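Local atomic coordinates of spindle assembly abnormal protein 6 (Caenorhabditis elegans, PDB entry 4G79), a protein that acts as the central scaffold of centrioles, its homodimers assembling through their globular N-terminal domains to impart ninefold symmetry. Residues E106-L111 / E121-T126. Numbering follows the deposited sequence.
Sequences EINIIL and ELFSKT
In the β hairpin formed by strands 106-111 and 117-123, E106 and N108 pair antiparallel with F123 and E121. Both are hydrogen-bonded pairs: E106 N gives its hydrogen to F123 O at 3.2 Å and F123 N returns one to E106 O at 2.9 Å, while N108 N bonds to E121 O, and E121 N to N108 O at 2.8 Å. Between them I107 and L122 form a non-hydrogen-bonded pair, and I107 CA directs a C-H at E121 O. The side chains of I107 and L122 lie on one face of the sheet, where I107 CG1 meets the L122 methyl CD1 at 3.8 Å; L122 also packs on I133 and F134 of strand 132-140, and I107 on L14 of strand 7-21. This hairpin belongs to the globular N-terminal domain of SAS-6, the part that links coiled-coil dimers into the centriolar scaffold; strand 106-111 also bonds to strand 7-21 along its other edge. The opposite face carries E106, N108, E121 and F123. N108 ND2 approaches F123 CE1 obliquely at 3.6 Å, the amide turned 59° from the ring, while E106 O sits at the ring edge. Farther along, the I110 methyl CD1 reaches the E121 carboxylate, 3.4 Å from OE1; E121 OE2 makes a weak, long ion pair with K132. The E106 chain, bent at chi2 (93°) in one of two conformers, brings OE1 3.3 Å from K125 N, just past strand 117-123, a weak and doubtful hydrogen bond.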
# COMPACT_ATOMS: atom_id res chain seq x y z
N GLU A 106 -3.26 -11.99 -5.40
CA GLU A 106 -4.58 -11.69 -5.95
C GLU A 106 -4.45 -10.65 -7.04
O GLU A 106 -3.77 -9.63 -6.85
CB GLU A 106 -5.55 -11.18 -4.86
CG GLU A 106 -5.64 -12.04 -3.60
CD GLU A 106 -4.68 -11.59 -2.52
OE1 GLU A 106 -4.82 -10.43 -2.05
OE2 GLU A 106 -3.76 -12.36 -2.17
N ILE A 107 -5.09 -10.90 -8.19
CA ILE A 107 -5.07 -9.96 -9.31
C ILE A 107 -6.46 -9.39 -9.56
O ILE A 107 -7.44 -10.15 -9.67
CB ILE A 107 -4.50 -10.63 -10.60
CG1 ILE A 107 -2.99 -10.97 -10.46
CG2 ILE A 107 -4.71 -9.73 -11.86
CD1 ILE A 107 -2.52 -11.95 -11.51
N ASN A 108 -6.54 -8.08 -9.72
CA ASN A 108 -7.78 -7.44 -10.18
C ASN A 108 -7.53 -6.82 -11.51
O ASN A 108 -6.49 -6.16 -11.69
CB ASN A 108 -8.33 -6.34 -9.26
CG ASN A 108 -8.92 -6.77 -7.96
OD1 ASN A 108 -9.20 -7.94 -7.72
ND2 ASN A 108 -9.11 -5.79 -7.08
N ILE A 109 -8.47 -6.99 -12.43
CA ILE A 109 -8.41 -6.34 -13.75
C ILE A 109 -9.69 -5.52 -13.85
O ILE A 109 -10.79 -6.07 -13.68
CB ILE A 109 -8.22 -7.35 -14.91
CG1 ILE A 109 -6.86 -8.09 -14.80
CG2 ILE A 109 -8.35 -6.65 -16.27
CD1 ILE A 109 -6.90 -9.50 -15.42
N ILE A 110 -9.55 -4.21 -13.99
CA ILE A 110 -10.71 -3.33 -14.07
C ILE A 110 -10.78 -2.93 -15.52
O ILE A 110 -9.90 -2.22 -16.01
CB ILE A 110 -10.62 -2.14 -13.08
CG1 ILE A 110 -10.48 -2.63 -11.62
CG2 ILE A 110 -11.80 -1.19 -13.23
CD1 ILE A 110 -9.27 -2.23 -11.03
N LEU A 111 -11.78 -3.46 -16.22
CA LEU A 111 -12.00 -3.29 -17.64
C LEU A 111 -12.78 -2.04 -17.95
O LEU A 111 -13.86 -1.81 -17.39
CB LEU A 111 -12.76 -4.53 -18.17
CG LEU A 111 -12.77 -4.77 -19.67
CD1 LEU A 111 -11.38 -5.00 -20.18
CD2 LEU A 111 -13.63 -5.97 -20.00
N GLU A 121 -4.01 -4.89 -11.49
CA GLU A 121 -3.61 -4.62 -10.11
C GLU A 121 -3.16 -5.88 -9.45
O GLU A 121 -3.88 -6.87 -9.48
CB GLU A 121 -4.79 -4.03 -9.34
CG GLU A 121 -5.44 -2.79 -9.95
CD GLU A 121 -6.37 -2.05 -9.02
OE1 GLU A 121 -7.22 -2.70 -8.37
OE2 GLU A 121 -6.27 -0.80 -8.95
N LEU A 122 -1.94 -5.87 -8.89
CA LEU A 122 -1.38 -7.02 -8.19
C LEU A 122 -1.39 -6.75 -6.69
O LEU A 122 -0.95 -5.68 -6.28
CB LEU A 122 0.06 -7.29 -8.69
CG LEU A 122 0.75 -8.53 -8.09
CD1 LEU A 122 -0.06 -9.80 -8.37
CD2 LEU A 122 2.14 -8.68 -8.66
N PHE A 123 -1.85 -7.73 -5.88
CA PHE A 123 -1.94 -7.59 -4.42
C PHE A 123 -1.30 -8.72 -3.74
O PHE A 123 -1.19 -9.78 -4.32
CB PHE A 123 -3.41 -7.55 -3.94
CG PHE A 123 -4.25 -6.42 -4.49
CD1 PHE A 123 -4.84 -6.52 -5.75
CD2 PHE A 123 -4.51 -5.29 -3.72
CE1 PHE A 123 -5.65 -5.50 -6.24
CE2 PHE A 123 -5.31 -4.26 -4.21
CZ PHE A 123 -5.89 -4.38 -5.46
N SER A 124 -0.92 -8.51 -2.48
CA SER A 124 -0.46 -9.58 -1.59
C SER A 124 -1.09 -9.27 -0.22
O SER A 124 -0.54 -8.49 0.56
CB SER A 124 1.06 -9.66 -1.57
OG SER A 124 1.47 -10.77 -0.80
N LYS A 125 -2.31 -9.79 0.02
CA LYS A 125 -3.10 -9.49 1.23
C LYS A 125 -2.37 -9.83 2.49
O LYS A 125 -1.52 -10.71 2.54
CB LYS A 125 -4.49 -10.17 1.23
CG LYS A 125 -4.49 -11.69 1.38
CD LYS A 125 -5.88 -12.23 1.76
CE LYS A 125 -5.89 -13.74 1.90
NZ LYS A 125 -5.08 -14.22 3.06
N THR A 126 -2.63 -9.01 3.49
CA THR A 126 -2.13 -9.18 4.84
C THR A 126 -3.37 -9.33 5.73
O THR A 126 -4.50 -9.08 5.27
CB THR A 126 -1.24 -7.97 5.26
OG1 THR A 126 -2.09 -6.93 5.74
CG2 THR A 126 -0.31 -7.46 4.12